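PDB 1VKF: glycerol uptake operon antiterminator-related protein from Thermotoga maritima, which is of unproven function but belongs to the glycerol-3-phosphate responsive antiterminator family and so may take part in regulating transcription of glycerol-uptake genes. Local coordinates for residues L107-L112 and D130-L135. Numbering follows the deposited sequence.
Sequences LRFFAL and DVVEVL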
loop_
_atom_site.group_PDB
_atom_site.type_symbol
_atom_site.label_atom_id
_atom_site.label_comp_id
_atom_site.label_asym_id
_atom_site.label_seq_id
_atom_site.Cartn_x
_atom_site.Cartn_y
_atom_site.Cartn_z
ATOM N N LEU A 107 0.312 -5.890 3.365
ATOM C CA LEU A 107 -0.913 -6.668 3.285
ATOM C C LEU A 107 -2.091 -5.748 3.503
ATOM O O LEU A 107 -2.150 -5.047 4.518
ATOM C CB LEU A 107 -0.958 -7.790 4.314
ATOM C CG LEU A 107 -2.215 -8.694 4.216
ATOM C CD1 LEU A 107 -2.218 -9.556 2.995
ATOM C CD2 LEU A 107 -2.303 -9.572 5.468
ATOM N N ARG A 108 -3.004 -5.739 2.542
ATOM C CA ARG A 108 -4.269 -5.005 2.673
ATOM C C ARG A 108 -5.220 -5.725 3.629
ATOM O O ARG A 108 -5.197 -6.958 3.744
ATOM C CB ARG A 108 -4.948 -4.837 1.338
ATOM C CG ARG A 108 -4.214 -3.995 0.311
ATOM C CD ARG A 108 -5.054 -3.735 -0.959
ATOM N NE ARG A 108 -5.147 -2.309 -1.187
ATOM C CZ ARG A 108 -6.224 -1.631 -1.576
ATOM N NH1 ARG A 108 -7.352 -2.247 -1.850
ATOM N NH2 ARG A 108 -6.139 -0.302 -1.717
ATOM N N PHE A 109 -6.056 -4.930 4.310
ATOM C CA PHE A 109 -6.920 -5.376 5.391
ATOM C C PHE A 109 -8.229 -4.570 5.220
ATOM O O PHE A 109 -8.244 -3.345 5.362
ATOM C CB PHE A 109 -6.185 -5.071 6.696
ATOM C CG PHE A 109 -6.894 -5.471 7.968
ATOM C CD1 PHE A 109 -8.258 -5.638 8.048
ATOM C CD2 PHE A 109 -6.143 -5.715 9.097
ATOM C CE1 PHE A 109 -8.851 -6.026 9.231
ATOM C CE2 PHE A 109 -6.736 -6.116 10.295
ATOM C CZ PHE A 109 -8.085 -6.257 10.355
ATOM N N PHE A 110 -9.336 -5.259 4.872
ATOM C CA PHE A 110 -10.608 -4.608 4.674
ATOM C C PHE A 110 -11.363 -4.678 6.040
ATOM O O PHE A 110 -11.900 -5.739 6.418
ATOM C CB PHE A 110 -11.426 -5.355 3.611
ATOM C CG PHE A 110 -10.854 -5.318 2.211
ATOM C CD1 PHE A 110 -9.935 -4.355 1.804
ATOM C CD2 PHE A 110 -11.306 -6.247 1.264
ATOM C CE1 PHE A 110 -9.451 -4.346 0.489
ATOM C CE2 PHE A 110 -10.810 -6.223 -0.043
ATOM C CZ PHE A 110 -9.888 -5.286 -0.412
ATOM N N ALA A 111 -11.392 -3.561 6.760
ATOM C CA ALA A 111 -11.915 -3.507 8.139
ATOM C C ALA A 111 -13.421 -3.164 8.098
ATOM O O ALA A 111 -13.854 -2.018 8.334
ATOM C CB ALA A 111 -11.098 -2.531 8.968
ATOM N N LEU A 112 -14.211 -4.196 7.756
ATOM C CA LEU A 112 -15.607 -4.026 7.419
ATOM C C LEU A 112 -16.540 -4.167 8.634
ATOM O O LEU A 112 -17.547 -3.492 8.696
ATOM C CB LEU A 112 -15.980 -5.036 6.330
ATOM C CG LEU A 112 -15.327 -4.756 4.954
ATOM C CD1 LEU A 112 -15.370 -5.978 4.048
ATOM C CD2 LEU A 112 -16.024 -3.560 4.349
ATOM N N ASP A 130 4.235 -7.101 9.405
ATOM C CA ASP A 130 4.768 -5.904 10.049
ATOM C C ASP A 130 4.000 -4.641 9.609
ATOM O O ASP A 130 3.873 -3.711 10.371
ATOM C CB ASP A 130 6.229 -5.698 9.645
ATOM C CG ASP A 130 7.093 -6.925 9.894
ATOM O OD1 ASP A 130 7.075 -7.434 11.037
ATOM O OD2 ASP A 130 7.815 -7.440 8.993
ATOM N N VAL A 131 3.588 -4.636 8.345
ATOM C CA VAL A 131 2.988 -3.454 7.672
ATOM C C VAL A 131 1.651 -3.805 7.014
ATOM O O VAL A 131 1.546 -4.678 6.144
ATOM C CB VAL A 131 3.922 -2.822 6.619
ATOM C CG1 VAL A 131 3.311 -1.529 6.035
ATOM C CG2 VAL A 131 5.294 -2.519 7.243
ATOM N N VAL A 132 0.613 -3.143 7.491
ATOM C CA VAL A 132 -0.737 -3.430 7.057
ATOM C C VAL A 132 -1.376 -2.139 6.540
ATOM O O VAL A 132 -1.210 -1.102 7.174
ATOM C CB VAL A 132 -1.618 -3.952 8.246
ATOM C CG1 VAL A 132 -2.977 -4.289 7.737
ATOM C CG2 VAL A 132 -1.001 -5.151 8.904
ATOM N N GLU A 133 -2.087 -2.214 5.427
ATOM C CA GLU A 133 -2.923 -1.128 4.919
ATOM C C GLU A 133 -4.382 -1.412 5.224
ATOM O O GLU A 133 -4.959 -2.378 4.725
ATOM C CB GLU A 133 -2.710 -0.903 3.435
ATOM C CG GLU A 133 -3.477 0.315 2.872
ATOM C CD GLU A 133 -3.250 0.491 1.389
ATOM O OE1 GLU A 133 -3.669 -0.396 0.642
ATOM O OE2 GLU A 133 -2.694 1.530 1.008
ATOM N N VAL A 134 -4.958 -0.554 6.036
ATOM C CA VAL A 134 -6.351 -0.732 6.498
ATOM C C VAL A 134 -7.266 0.193 5.741
ATOM O O VAL A 134 -7.056 1.406 5.696
ATOM C CB VAL A 134 -6.482 -0.479 7.984
ATOM C CG1 VAL A 134 -7.952 -0.571 8.402
ATOM C CG2 VAL A 134 -5.600 -1.442 8.776
ATOM N N LEU A 135 -8.331 -0.385 5.189
ATOM C CA LEU A 135 -9.352 0.348 4.457
ATOM C C LEU A 135 -10.755 0.090 5.058
ATOM O O LEU A 135 -11.010 -1.028 5.524
ATOM C CB LEU A 135 -9.384 -0.056 2.994
ATOM C CG LEU A 135 -8.062 0.046 2.199
ATOM C CD1 LEU A 135 -7.334 -1.244 2.178
ATOM C CD2 LEU A 135 -8.435 0.511 0.789
#
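R108 and E133 sit level with each other on neighbouring parallel strands, 105-110 and 131-135, of a TIM-barrel-type fold; helix 114-127 joins the two strands in a beta-alpha-beta crossover. Backbone bonds lace them together in the alternating parallel pattern. L107 N reaches V131 O, L107 O takes E133 N, and F109 O takes a straight bond from L135 N (3.0 Å, 168°), whereas F109 N to E133 O is weak. The last rung lies just past the strand, where A111, centre of an inverse gamma turn, gives its N-H to L135 O at 2.8 Å.

On the barrel's inner side, R108 NE makes a salt bridge to E133 OE1 at 3.0 Å, bent enough to count as a weak hydrogen bond. The two side chains run alongside each other, with guanidinium and carboxylate planes 76° apart. L135 CD1 covers one guanidinium face, 3.9 Å above its centre. A bound citrate, probably from the crystallisation liquor, lies close to R108 and may mark an anion-accepting pocket. A methionine in place of R108 would probably leave the E133 carboxylate without this positive partner and weaken any hold on an anion there.

The outward side is apolar: F109, V132, V134 and A111 pack beneath helices 114-127 and 140-144, meeting I124 and V143 among others. With CG anti to its backbone N (chi1 -179°), F109 sets its ring beside V132, whose CG1 meets the ring edge in plane, 3.7 Å from CD2. Farther along, A111 CB rests on V134 CG1 at 3.7 Å.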